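Local coordinates for conserved hypothetical protein (Agrobacterium tumefaciens, PDB 2FEX) that is of unknown function but belongs to the DJ-1/PfpI family, whose members share a flavodoxin-like fold and usually carry a reactive cysteine, at residues Thr2-Leu8 with Val30-Thr36; Pro142-Ser146 with Ser160-Glu164; Leu113-His118 with Ala131-His137; Asp11-Pro17 with Pro70-Ser74; Ala104-Gly109 with Ser125-Ala131. All coordinates share one frame; numbering follows the deposited sequence.

Contact 1: residues Thr2-Leu8 with Val30-Thr36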
# COMPACT_ATOMS: atom_id res chain seq x y z
N THR A 2 9.58 18.31 -8.30
CA THR A 2 8.99 18.22 -6.99
C THR A 2 9.61 16.98 -6.33
O THR A 2 9.75 15.95 -6.99
CB THR A 2 7.45 18.03 -7.06
OG1 THR A 2 6.86 19.20 -7.66
CG2 THR A 2 6.86 17.82 -5.72
N ARG A 3 9.96 17.10 -5.05
CA ARG A 3 10.55 15.98 -4.32
C ARG A 3 9.82 15.82 -2.99
O ARG A 3 9.57 16.81 -2.30
CB ARG A 3 12.03 16.24 -4.01
CG ARG A 3 13.00 16.23 -5.18
CD ARG A 3 14.45 16.47 -4.64
NE ARG A 3 15.24 15.25 -4.46
CZ ARG A 3 16.22 15.08 -3.58
NH1 ARG A 3 16.56 16.05 -2.73
NH2 ARG A 3 16.87 13.92 -3.54
N ILE A 4 9.48 14.57 -2.65
CA ILE A 4 8.72 14.33 -1.44
C ILE A 4 9.54 13.36 -0.63
O ILE A 4 9.95 12.32 -1.16
CB ILE A 4 7.35 13.67 -1.76
CG1 ILE A 4 6.46 14.65 -2.62
CG2 ILE A 4 6.62 13.19 -0.46
CD1 ILE A 4 5.06 14.01 -3.02
N ALA A 5 9.74 13.66 0.65
CA ALA A 5 10.39 12.72 1.57
C ALA A 5 9.31 11.93 2.29
O ALA A 5 8.32 12.50 2.82
CB ALA A 5 11.21 13.51 2.62
N ILE A 6 9.52 10.62 2.34
CA ILE A 6 8.58 9.75 3.05
C ILE A 6 9.36 9.14 4.21
O ILE A 6 10.37 8.43 4.02
CB ILE A 6 8.00 8.64 2.12
CG1 ILE A 6 7.16 9.39 1.03
CG2 ILE A 6 7.16 7.67 3.00
CD1 ILE A 6 6.45 8.43 0.10
N ALA A 7 8.92 9.47 5.43
CA ALA A 7 9.68 9.10 6.63
C ALA A 7 9.15 7.75 7.14
O ALA A 7 8.16 7.70 7.90
CB ALA A 7 9.51 10.20 7.75
N LEU A 8 9.82 6.68 6.71
CA LEU A 8 9.50 5.32 7.17
C LEU A 8 10.04 5.06 8.56
O LEU A 8 10.84 5.85 9.13
CB LEU A 8 10.17 4.30 6.20
CG LEU A 8 9.74 4.42 4.71
CD1 LEU A 8 10.54 3.39 3.83
CD2 LEU A 8 8.15 4.29 4.50
N VAL A 30 7.38 12.88 -9.94
CA VAL A 30 7.87 13.34 -8.61
C VAL A 30 9.01 12.44 -8.16
O VAL A 30 8.96 11.22 -8.36
CB VAL A 30 6.69 13.29 -7.60
CG1 VAL A 30 7.17 13.59 -6.17
CG2 VAL A 30 5.55 14.21 -8.09
N GLU A 31 10.05 13.03 -7.54
CA GLU A 31 11.13 12.23 -6.98
C GLU A 31 10.76 11.88 -5.54
O GLU A 31 10.33 12.75 -4.80
CB GLU A 31 12.45 13.01 -6.96
CG GLU A 31 13.64 12.15 -6.55
CD GLU A 31 14.90 12.97 -6.35
OE1 GLU A 31 15.01 14.08 -6.96
OE2 GLU A 31 15.76 12.50 -5.58
N ILE A 32 10.89 10.62 -5.18
CA ILE A 32 10.54 10.18 -3.81
C ILE A 32 11.83 9.84 -3.12
O ILE A 32 12.65 9.02 -3.67
CB ILE A 32 9.60 8.93 -3.83
CG1 ILE A 32 8.32 9.21 -4.61
CG2 ILE A 32 9.23 8.50 -2.41
CD1 ILE A 32 7.42 10.26 -3.94
N VAL A 33 12.02 10.42 -1.93
CA VAL A 33 13.14 10.08 -1.07
C VAL A 33 12.58 9.33 0.15
O VAL A 33 11.83 9.89 0.91
CB VAL A 33 13.84 11.37 -0.56
CG1 VAL A 33 15.01 11.04 0.41
CG2 VAL A 33 14.31 12.20 -1.80
N HIS A 34 12.99 8.08 0.34
CA HIS A 34 12.56 7.34 1.51
C HIS A 34 13.67 7.45 2.56
O HIS A 34 14.85 7.29 2.25
CB HIS A 34 12.31 5.84 1.18
CG HIS A 34 10.99 5.63 0.51
ND1 HIS A 34 10.90 5.46 -0.85
CD2 HIS A 34 9.73 5.56 1.00
CE1 HIS A 34 9.62 5.32 -1.18
NE2 HIS A 34 8.89 5.38 -0.08
N ALA A 35 13.25 7.69 3.78
CA ALA A 35 14.18 7.83 4.92
C ALA A 35 13.75 7.00 6.12
O ALA A 35 12.57 6.72 6.29
CB ALA A 35 14.28 9.35 5.32
N THR A 36 14.72 6.56 6.94
CA THR A 36 14.41 5.92 8.23
C THR A 36 15.21 6.73 9.28
O THR A 36 16.15 7.47 8.95
CB THR A 36 14.87 4.43 8.24
OG1 THR A 36 16.33 4.40 8.00
CG2 THR A 36 14.12 3.60 7.16
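The two parallel strands 3-7 and 31-36 are the first and last elements of a beta-alpha-beta unit, with helix 18-27 as the crossover between them. Their short axes come within 4.7 Å and diverge by 24°, the twist usual in such sheets. In the regular part, Ile4 and Ile6 of one strand each give N-H and C=O to the odd-numbered residues Glu31, Val33 and Ala35 of the other; the bond from Val33 N to Ile4 O, 2.9 Å long, is nearly straight. On the face carrying Ile4, Ile6, Ile32 and His34, the side chains pack against one another: Ile6 crosses Ile32 obliquely, its CD1 3.7 Å from Ile32 CG2, and lies alongside His34, with Ile6 CB 3.7 Å from His34 CD2. Leu8 CD1 reaches that same ring carbon obliquely, also at 3.7 Å. Helix 18-27 covers part of this face through Ala21 and Arg25, while Gly46 of the second subunit packs on Ile32 and His34. The other face carries Arg3 and Glu31, which run side by side. In one of the two deposited conformers of each, Glu31 is extended and Arg3 bends at chi3 (98°), bringing NH2 to Glu31 OE2 at 2.7 Å in a salt bridge. Val33 CG2 lies over one guanidinium face. Beta-branched residues thus suit the buried strands, whereas the salt bridge, where formed, would probably offset two charges at their partly exposed beginning.

Contact 2: residues Pro142-Ser146 with Ser160-Glu164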
# COMPACT_ATOMS: atom_id res chain seq x y z
N PRO A 142 -14.52 11.29 7.81
CA PRO A 142 -13.71 10.18 7.29
C PRO A 142 -12.55 10.57 6.37
O PRO A 142 -11.61 9.79 6.24
CB PRO A 142 -14.71 9.30 6.51
CG PRO A 142 -15.85 10.26 6.17
CD PRO A 142 -15.89 11.30 7.24
N ARG A 143 -12.64 11.72 5.71
CA ARG A 143 -11.60 12.05 4.69
C ARG A 143 -10.49 12.90 5.29
O ARG A 143 -10.69 13.62 6.28
CB ARG A 143 -12.21 12.77 3.48
CG ARG A 143 -13.20 11.85 2.69
CD ARG A 143 -13.80 12.66 1.59
NE ARG A 143 -14.84 11.88 0.94
CZ ARG A 143 -15.13 11.98 -0.35
NH1 ARG A 143 -14.46 12.83 -1.12
NH2 ARG A 143 -16.09 11.21 -0.87
N ALA A 144 -9.31 12.84 4.65
CA ALA A 144 -8.16 13.68 5.05
C ALA A 144 -8.51 15.16 5.12
O ALA A 144 -9.41 15.65 4.36
CB ALA A 144 -7.03 13.51 4.04
N VAL A 145 -7.79 15.87 5.96
CA VAL A 145 -7.94 17.31 6.09
C VAL A 145 -6.63 18.00 5.69
O VAL A 145 -5.51 17.49 5.97
CB VAL A 145 -8.30 17.65 7.52
CG1 VAL A 145 -8.24 19.21 7.80
CG2 VAL A 145 -9.67 17.12 7.87
N SER A 146 -6.77 19.11 4.98
CA SER A 146 -5.62 19.95 4.63
C SER A 146 -5.87 21.40 5.06
O SER A 146 -6.87 22.03 4.62
CB SER A 146 -5.40 19.91 3.12
OG SER A 146 -4.25 20.68 2.81
N SER A 160 -7.70 9.75 0.23
CA SER A 160 -7.83 11.19 0.37
C SER A 160 -6.53 11.81 0.96
O SER A 160 -6.23 12.96 0.66
CB SER A 160 -9.05 11.58 1.19
OG SER A 160 -9.03 10.96 2.47
N PHE A 161 -5.80 11.01 1.72
CA PHE A 161 -4.47 11.48 2.20
C PHE A 161 -3.59 11.79 0.96
O PHE A 161 -3.01 12.90 0.85
CB PHE A 161 -3.83 10.38 3.03
CG PHE A 161 -2.53 10.79 3.73
CD1 PHE A 161 -2.49 11.88 4.60
CD2 PHE A 161 -1.37 10.03 3.51
CE1 PHE A 161 -1.28 12.18 5.32
CE2 PHE A 161 -0.14 10.33 4.22
CZ PHE A 161 -0.11 11.44 5.08
N ALA A 162 -3.55 10.84 0.01
CA ALA A 162 -2.75 11.06 -1.19
C ALA A 162 -3.24 12.27 -2.00
O ALA A 162 -2.43 13.09 -2.46
CB ALA A 162 -2.71 9.81 -2.05
N VAL A 163 -4.55 12.37 -2.16
CA VAL A 163 -5.14 13.44 -3.01
C VAL A 163 -4.79 14.79 -2.35
O VAL A 163 -4.39 15.73 -3.05
CB VAL A 163 -6.65 13.27 -3.10
CG1 VAL A 163 -7.30 14.56 -3.62
CG2 VAL A 163 -7.00 12.00 -3.92
N GLU A 164 -4.91 14.90 -1.01
CA GLU A 164 -4.68 16.21 -0.37
C GLU A 164 -3.20 16.62 -0.44
O GLU A 164 -2.88 17.81 -0.56
CB GLU A 164 -5.17 16.24 1.08
CG GLU A 164 -6.69 16.13 1.22
CD GLU A 164 -7.45 17.36 0.64
OE1 GLU A 164 -6.84 18.43 0.31
OE2 GLU A 164 -8.69 17.23 0.48
O HOH W 1 -9.93 15.11 1.65
O HOH W 2 -4.49 19.86 0.12
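Ser160, on helix 158-168, meets the segment 142-146, which leads into strand 145-147, through its hydroxyl: Ala144 N donates to Ser160 OG at 2.9 Å in an almost straight bond (177°). With chi1 at 56°, OG stands between the backbone N and the carbonyl carbon of its own residue, a position that directs it to the Ala144 amide. One residue on, Phe161 offers mainly its backbone, and Ala144 CB rests 3.6 Å from Phe161 N; a methyl is small enough to lie against the helix backbone here. A turn later Glu164 folds over the same methyl, its chain bent at chi2 (-66°) and its CG 3.9 Å from Ala144 CB. The carboxylate then works through water. One molecule donates to Glu164 OE2 and Ala144 O. A second accepts from Ser146 OG, at 2.8 Å from it, and donates to both Glu164 OE1 and Glu164 O, while Ser146 CB touches Glu164 OE1 directly at 3.5 Å. The ring of Phe161 turns inward to Val151 and Ala153 of strand 150-153 and to Ala98 and Ile100 of strand 96-100. Helix 158-168 therefore lies against the sheet near its antiparallel edge strand 145-147, with Glu186 of the second subunit accepting from Ser160 N.

Contact 3: residues Leu113-His118 with Ala131-His137; sequences LNDVAH and AYRGEAH
His118 and Tyr132 form the tight end of this contact, where His118 NE2 and Tyr132 OH are hydrogen-bonded at 2.7 Å. The two side chains come from opposite directions, with their ring planes at 85°, and each polar atom lies at the edge of the other ring. The imidazole is held at both nitrogens: His118 ND1 donates to Val116 O at 2.8 Å, almost in the ring plane, so its rotation is fixed. Its chi1 of 59° swings CG between the backbone N and carbonyl carbon, folding the ring back over its own loop. A histidine suits the site because its two ring nitrogens can bridge a backbone oxygen and a phenol. Over one ring face lies His137 O, over the opposite one Leu113 CB, which also touches the edge of Tyr132 at CE1. Gly134 N is centred over a face of the tyrosine, and Gly134 CA makes a CA-H...O contact of 3.5 Å with Leu113 O; glycine suits the place because that oxygen and His118 CE1 fill the direction a CB would take. The solvent side keeps one good bond, Arg133 N to Asn114 OD1 at 2.8 Å, but is otherwise looser: a water joins Asn114 ND2 to Ala131 O, and Arg133 leads its charged end away. At the far side His137 makes two weak hydrogen bonds, from its ND1 to Asn114 O and from His118 N to its O. The whole is a loop-on-loop contact flanking helix 123-127, the second loop with a short 3-10 turn at 135-137, joined by mixed side-chain and backbone bonds and packed on strand 150-153.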
# COMPACT_ATOMS: atom_id res chain seq x y z
N LEU A 113 -0.40 20.80 15.12
CA LEU A 113 -1.86 20.78 14.89
C LEU A 113 -2.61 21.81 15.76
O LEU A 113 -3.83 21.82 15.77
CB LEU A 113 -2.43 19.38 15.14
CG LEU A 113 -1.73 18.26 14.40
CD1 LEU A 113 -2.42 16.89 14.64
CD2 LEU A 113 -1.63 18.61 12.90
N ASN A 114 -1.89 22.64 16.54
CA ASN A 114 -2.58 23.52 17.51
C ASN A 114 -3.48 24.59 16.88
O ASN A 114 -4.47 25.02 17.49
CB ASN A 114 -1.58 24.21 18.43
CG ASN A 114 -0.90 23.25 19.43
OD1 ASN A 114 -1.19 22.04 19.48
ND2 ASN A 114 0.08 23.81 20.20
N ASP A 115 -3.07 25.04 15.69
CA ASP A 115 -3.51 26.23 14.99
C ASP A 115 -4.14 25.95 13.61
O ASP A 115 -4.38 26.89 12.85
CB ASP A 115 -2.26 27.10 14.78
CG ASP A 115 -1.13 26.38 13.97
OD1 ASP A 115 -0.89 25.11 14.06
OD2 ASP A 115 -0.43 27.12 13.23
N VAL A 116 -4.29 24.68 13.24
CA VAL A 116 -4.81 24.33 11.92
C VAL A 116 -5.90 23.29 12.04
O VAL A 116 -5.87 22.45 12.96
CB VAL A 116 -3.71 23.79 10.96
CG1 VAL A 116 -2.71 24.94 10.66
CG2 VAL A 116 -3.01 22.56 11.56
N ALA A 117 -6.81 23.30 11.07
CA ALA A 117 -7.83 22.26 10.98
C ALA A 117 -7.09 20.94 10.67
O ALA A 117 -6.10 20.93 9.92
CB ALA A 117 -8.85 22.59 9.89
N HIS A 118 -7.57 19.84 11.26
CA HIS A 118 -6.89 18.53 11.11
C HIS A 118 -7.84 17.41 11.52
O HIS A 118 -8.93 17.67 12.02
CB HIS A 118 -5.65 18.48 12.00
CG HIS A 118 -5.98 18.67 13.46
ND1 HIS A 118 -6.01 19.90 14.08
CD2 HIS A 118 -6.36 17.76 14.40
CE1 HIS A 118 -6.42 19.76 15.34
NE2 HIS A 118 -6.65 18.46 15.55
N ALA A 131 1.28 17.73 24.48
CA ALA A 131 1.55 18.93 23.69
C ALA A 131 0.44 19.28 22.70
O ALA A 131 0.47 20.36 22.11
CB ALA A 131 2.96 18.82 22.95
N TYR A 132 -0.51 18.35 22.48
CA TYR A 132 -1.56 18.61 21.50
C TYR A 132 -2.57 19.56 22.12
O TYR A 132 -3.23 19.22 23.09
CB TYR A 132 -2.26 17.30 21.17
CG TYR A 132 -3.50 17.51 20.36
CD1 TYR A 132 -3.42 17.88 19.02
CD2 TYR A 132 -4.76 17.26 20.93
CE1 TYR A 132 -4.59 18.05 18.25
CE2 TYR A 132 -5.96 17.40 20.19
CZ TYR A 132 -5.87 17.80 18.84
OH TYR A 132 -7.04 17.90 18.13
N ARG A 133 -2.63 20.78 21.58
CA ARG A 133 -3.57 21.79 22.07
C ARG A 133 -4.56 22.21 20.97
O ARG A 133 -5.19 23.30 21.06
CB ARG A 133 -2.79 23.01 22.62
CG ARG A 133 -1.73 22.66 23.72
CD ARG A 133 -2.42 22.04 24.94
NE ARG A 133 -3.42 22.97 25.46
CZ ARG A 133 -4.54 22.65 26.13
NH1 ARG A 133 -4.84 21.38 26.40
NH2 ARG A 133 -5.35 23.62 26.54
N GLY A 134 -4.74 21.33 19.98
CA GLY A 134 -5.58 21.64 18.80
C GLY A 134 -7.03 21.14 18.84
O GLY A 134 -7.71 21.15 17.81
N GLU A 135 -7.53 20.69 20.00
CA GLU A 135 -8.86 20.06 20.05
C GLU A 135 -9.95 20.89 19.35
O GLU A 135 -10.81 20.32 18.70
CB GLU A 135 -9.27 19.77 21.52
CG GLU A 135 -10.63 19.13 21.62
CD GLU A 135 -11.00 18.67 23.05
OE1 GLU A 135 -10.09 18.61 23.93
OE2 GLU A 135 -12.22 18.36 23.24
N ALA A 136 -9.91 22.22 19.48
CA ALA A 136 -10.96 23.09 18.88
C ALA A 136 -11.04 22.95 17.36
O ALA A 136 -12.11 23.20 16.76
CB ALA A 136 -10.76 24.58 19.29
N HIS A 137 -9.94 22.50 16.75
CA HIS A 137 -9.83 22.42 15.28
C HIS A 137 -9.95 21.02 14.73
O HIS A 137 -9.87 20.86 13.51
CB HIS A 137 -8.48 23.00 14.83
CG HIS A 137 -8.34 24.42 15.23
ND1 HIS A 137 -7.39 24.86 16.10
CD2 HIS A 137 -9.12 25.49 14.94
CE1 HIS A 137 -7.55 26.16 16.31
NE2 HIS A 137 -8.59 26.56 15.61
O HOH W 3 1.94 22.49 22.06

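Contact 4: residues Asp11-Pro17 with Pro70-Ser74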
# COMPACT_ATOMS: atom_id res chain seq x y z
N ASP A 11 8.00 -1.20 11.32
CA ASP A 11 6.57 -1.52 11.45
C ASP A 11 5.71 -0.41 10.84
O ASP A 11 4.57 -0.21 11.25
CB ASP A 11 6.20 -1.73 12.94
CG ASP A 11 6.88 -2.94 13.53
OD1 ASP A 11 6.87 -3.99 12.88
OD2 ASP A 11 7.41 -2.78 14.62
N PHE A 12 6.20 0.24 9.77
CA PHE A 12 5.33 1.23 9.09
C PHE A 12 4.14 0.54 8.42
O PHE A 12 4.23 -0.65 8.01
CB PHE A 12 6.08 2.13 8.08
CG PHE A 12 6.50 1.44 6.79
CD1 PHE A 12 5.65 1.52 5.64
CD2 PHE A 12 7.77 0.81 6.69
CE1 PHE A 12 6.07 0.93 4.36
CE2 PHE A 12 8.20 0.24 5.45
CZ PHE A 12 7.31 0.30 4.31
N ALA A 13 3.03 1.28 8.34
CA ALA A 13 1.78 0.74 7.77
C ALA A 13 1.91 0.74 6.23
O ALA A 13 1.88 1.79 5.58
CB ALA A 13 0.57 1.61 8.22
N ASP A 14 2.05 -0.45 5.64
CA ASP A 14 2.35 -0.55 4.18
C ASP A 14 1.35 0.21 3.34
O ASP A 14 1.71 0.77 2.30
CB ASP A 14 2.30 -2.00 3.69
CG ASP A 14 3.23 -2.93 4.47
OD1 ASP A 14 4.00 -3.69 3.80
OD2 ASP A 14 3.16 -2.95 5.72
N TRP A 15 0.06 0.19 3.75
CA TRP A 15 -0.99 0.74 2.86
C TRP A 15 -1.07 2.29 2.93
O TRP A 15 -1.83 2.89 2.17
CB TRP A 15 -2.36 0.17 3.24
CG TRP A 15 -2.89 0.64 4.55
CD1 TRP A 15 -3.73 1.71 4.75
CD2 TRP A 15 -2.67 0.04 5.82
NE1 TRP A 15 -4.01 1.84 6.12
CE2 TRP A 15 -3.37 0.83 6.79
CE3 TRP A 15 -1.92 -1.05 6.27
CZ2 TRP A 15 -3.33 0.54 8.16
CZ3 TRP A 15 -1.87 -1.34 7.65
CH2 TRP A 15 -2.61 -0.56 8.57
N GLU A 16 -0.30 2.93 3.83
CA GLU A 16 -0.54 4.33 4.09
C GLU A 16 0.20 5.29 3.14
O GLU A 16 -0.37 6.31 2.76
CB GLU A 16 -0.27 4.64 5.59
CG GLU A 16 -1.40 3.94 6.39
CD GLU A 16 -1.40 4.14 7.91
OE1 GLU A 16 -0.50 4.80 8.41
OE2 GLU A 16 -2.35 3.61 8.57
N PRO A 17 1.47 4.98 2.78
CA PRO A 17 2.14 5.88 1.83
C PRO A 17 2.20 5.31 0.42
O PRO A 17 2.82 5.91 -0.46
CB PRO A 17 3.55 5.96 2.42
CG PRO A 17 3.82 4.56 2.88
CD PRO A 17 2.42 4.01 3.37
N PRO A 70 4.06 8.18 7.26
CA PRO A 70 3.04 7.14 7.43
C PRO A 70 2.96 6.69 8.91
O PRO A 70 3.95 6.81 9.70
CB PRO A 70 3.56 5.92 6.60
CG PRO A 70 5.12 6.17 6.58
CD PRO A 70 5.26 7.73 6.52
N GLY A 71 1.83 6.12 9.29
CA GLY A 71 1.72 5.50 10.60
C GLY A 71 2.31 4.11 10.65
O GLY A 71 3.15 3.74 9.78
N GLY A 72 1.90 3.34 11.68
CA GLY A 72 2.54 2.03 11.87
C GLY A 72 2.66 1.81 13.36
O GLY A 72 2.05 2.57 14.15
N LEU A 73 3.40 0.76 13.75
CA LEU A 73 3.26 0.30 15.17
C LEU A 73 4.31 0.86 16.11
O LEU A 73 4.32 0.52 17.32
CB LEU A 73 3.39 -1.22 15.20
CG LEU A 73 2.34 -1.95 14.37
CD1 LEU A 73 2.58 -3.47 14.44
CD2 LEU A 73 0.88 -1.62 14.76
N SER A 74 5.26 1.64 15.59
CA SER A 74 6.35 2.10 16.50
C SER A 74 5.84 2.88 17.70
O SER A 74 6.32 2.70 18.83
CB SER A 74 7.47 2.89 15.75
OG SER A 74 6.91 4.05 15.14
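Glu16 OE1 accepts from Gly71 N at 2.8 Å, meeting that amide nearly along its own C-O axis. Glu16 CG lies anti to the carbonyl carbon (chi1 -69°) and the chain beyond is extended, which carries the carboxylate past Pro70 to the glycine backbone. Two further bonds tie the backbones: Ala13 N donates to Gly71 O, and Leu73 N donates to Asp11 O, each 2.9 Å long, with both donors raised out of the acceptor carbonyl planes. Between them Phe12 and Gly72 form a single bridge, their CA atoms 4.0 Å apart. Gly72, with a positive phi of 143° that suits glycine, lies with Asp11 O and Phe12 CA close against its CA. These loops follow strands 3-7 and 66-69, at the ends of the parallel strands where DJ-1 relatives usually build their active site. The side chain of Glu16 also touches Cys101, which lies in a sequence consistent with a nucleophile elbow, and a glutamate beside the cysteine is familiar in this family. Ala13 to Glu16 forms a type I beta turn. The rings of Pro17 and Pro70 cross at about a right angle, with Pro17 CD 3.9 Å from Pro70 CB, and both prolines rest on Ile6. At the other end Asp11 CB packs 3.6 Å from Leu73 CB, and Leu73 meets Ser26 of the second subunit.

Contact 5: residues Ala104-Gly109 with Ser125-Ala131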
# COMPACT_ATOMS: atom_id res chain seq x y z
N ALA A 104 -0.34 10.92 12.53
CA ALA A 104 -1.09 12.18 12.72
C ALA A 104 -1.09 12.58 14.18
O ALA A 104 -0.93 13.75 14.49
CB ALA A 104 -2.56 12.05 12.21
N SER A 105 -1.26 11.62 15.09
CA SER A 105 -1.23 11.96 16.53
C SER A 105 0.20 12.36 16.94
O SER A 105 0.37 13.27 17.74
CB SER A 105 -1.73 10.76 17.34
OG SER A 105 -3.13 10.53 17.02
N ALA A 106 1.21 11.69 16.38
CA ALA A 106 2.57 12.12 16.64
C ALA A 106 2.80 13.58 16.20
O ALA A 106 3.46 14.35 16.96
CB ALA A 106 3.57 11.15 15.96
N LEU A 107 2.24 14.00 15.04
CA LEU A 107 2.33 15.41 14.64
C LEU A 107 1.64 16.31 15.67
O LEU A 107 2.16 17.35 16.01
CB LEU A 107 1.67 15.64 13.29
CG LEU A 107 2.43 15.09 12.09
CD1 LEU A 107 1.69 15.57 10.86
CD2 LEU A 107 3.92 15.65 12.06
N GLY A 108 0.49 15.88 16.18
CA GLY A 108 -0.15 16.65 17.26
C GLY A 108 0.82 16.86 18.43
O GLY A 108 0.83 17.89 19.08
N GLY A 109 1.67 15.86 18.70
CA GLY A 109 2.63 15.95 19.83
C GLY A 109 3.78 16.95 19.60
O GLY A 109 4.44 17.38 20.56
N SER A 125 -6.94 9.87 20.35
CA SER A 125 -5.59 9.53 19.88
C SER A 125 -4.67 10.75 19.92
O SER A 125 -3.52 10.65 20.37
CB SER A 125 -5.62 8.91 18.48
OG SER A 125 -6.40 7.73 18.48
N HIS A 126 -5.18 11.92 19.49
CA HIS A 126 -4.37 13.14 19.56
C HIS A 126 -4.15 13.59 21.01
O HIS A 126 -3.07 14.02 21.39
CB HIS A 126 -5.04 14.26 18.74
CG HIS A 126 -4.89 14.07 17.24
ND1 HIS A 126 -4.42 12.91 16.66
CD2 HIS A 126 -5.19 14.91 16.21
CE1 HIS A 126 -4.40 13.04 15.34
NE2 HIS A 126 -4.89 14.24 15.03
N LYS A 127 -5.20 13.46 21.80
CA LYS A 127 -5.19 13.94 23.20
C LYS A 127 -4.25 13.12 24.07
O LYS A 127 -3.89 13.57 25.18
CB LYS A 127 -6.64 13.98 23.79
CG LYS A 127 -7.45 15.15 23.15
CD LYS A 127 -8.89 15.29 23.69
CE LYS A 127 -8.93 15.54 25.18
NZ LYS A 127 -8.55 16.92 25.54
N ALA A 128 -3.85 11.94 23.59
CA ALA A 128 -2.85 11.09 24.34
C ALA A 128 -1.50 11.83 24.43
O ALA A 128 -0.69 11.51 25.30
CB ALA A 128 -2.67 9.79 23.69
N TYR A 129 -1.28 12.80 23.53
CA TYR A 129 -0.06 13.66 23.56
C TYR A 129 -0.31 14.99 24.30
O TYR A 129 -1.09 15.84 23.84
CB TYR A 129 0.33 13.97 22.09
CG TYR A 129 0.89 12.78 21.36
CD1 TYR A 129 2.28 12.60 21.27
CD2 TYR A 129 0.05 11.81 20.79
CE1 TYR A 129 2.82 11.49 20.61
CE2 TYR A 129 0.57 10.67 20.13
CZ TYR A 129 1.97 10.53 20.04
OH TYR A 129 2.48 9.43 19.42
N PRO A 130 0.37 15.22 25.46
CA PRO A 130 0.12 16.46 26.22
C PRO A 130 0.38 17.76 25.47
O PRO A 130 -0.25 18.78 25.75
CB PRO A 130 1.06 16.36 27.45
CG PRO A 130 1.68 15.09 27.37
CD PRO A 130 1.33 14.33 26.11
N ALA A 131 1.28 17.73 24.48
CA ALA A 131 1.55 18.93 23.69
C ALA A 131 0.44 19.28 22.70
O ALA A 131 0.47 20.36 22.11
CB ALA A 131 2.96 18.82 22.95
O HOH W 4 -1.55 14.70 19.16
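Helix 102-109 passes the end of helix 123-127 at close range, with the CA atoms of Ser105 and His126 4.5 Å apart; beyond Lys127 the second segment becomes irregular and runs on past the glycine end of the first, where Gly109 and Ala131 have CA atoms 5.0 Å apart. Such closeness needs small residues, and Ala104, Ser105, Ala106, Gly108 and Gly109 supply them. Ser105 OG and His126 ND1 are hydrogen-bonded at 2.7 Å, the hydroxyl oxygen lying at the imidazole edge in the ring plane. Chi1 of Ser105 (-65°) turns OG away from its own carbonyl carbon, toward the His126 ring. Tyr129 lays its ring across the helix instead: Ser105 O stands 3.4 Å from Tyr129 CD2 over one face, toward the rim, and Ala106 CA makes a CH-pi contact over the ring. Gly109 CA, bare of a side chain, comes obliquely to Tyr129 CD1 at 3.7 Å. A water donates to Ser105 O and His126 O, linking the helix backbones. Elsewhere His126 NE2 bonds to Thr119 O, and Trp75 touches both Ala106 and Tyr129. With partners at both ring nitrogens, His126 is probably fixed in orientation, and its bond to Ser105 gives the buried side of the contact a directional polar link beside the tyrosine packing.

How the contacts relate
From the N terminus, contact 1 pairs strands 3-7 and 31-36 and closes the loop through helix 18-27. Contact 4 crosses it: 11-17 leaves from within that loop and reaches 70-74 beyond strand 66-69, and the two contacts touch. Farther along, contacts 5 and 3 also cross, since 113-118 falls between 104-109 and 125-131; they share Ala131 and are joined by a salt bridge from Lys127 to Glu135. Contact 2 closes last, bringing helix 158-168 to strand 145-147. It touches contact 3 where Val145 meets Ala117, and contact 4 where Phe161 meets Glu16. Contacts 1, 2 and 4 also reach the second subunit.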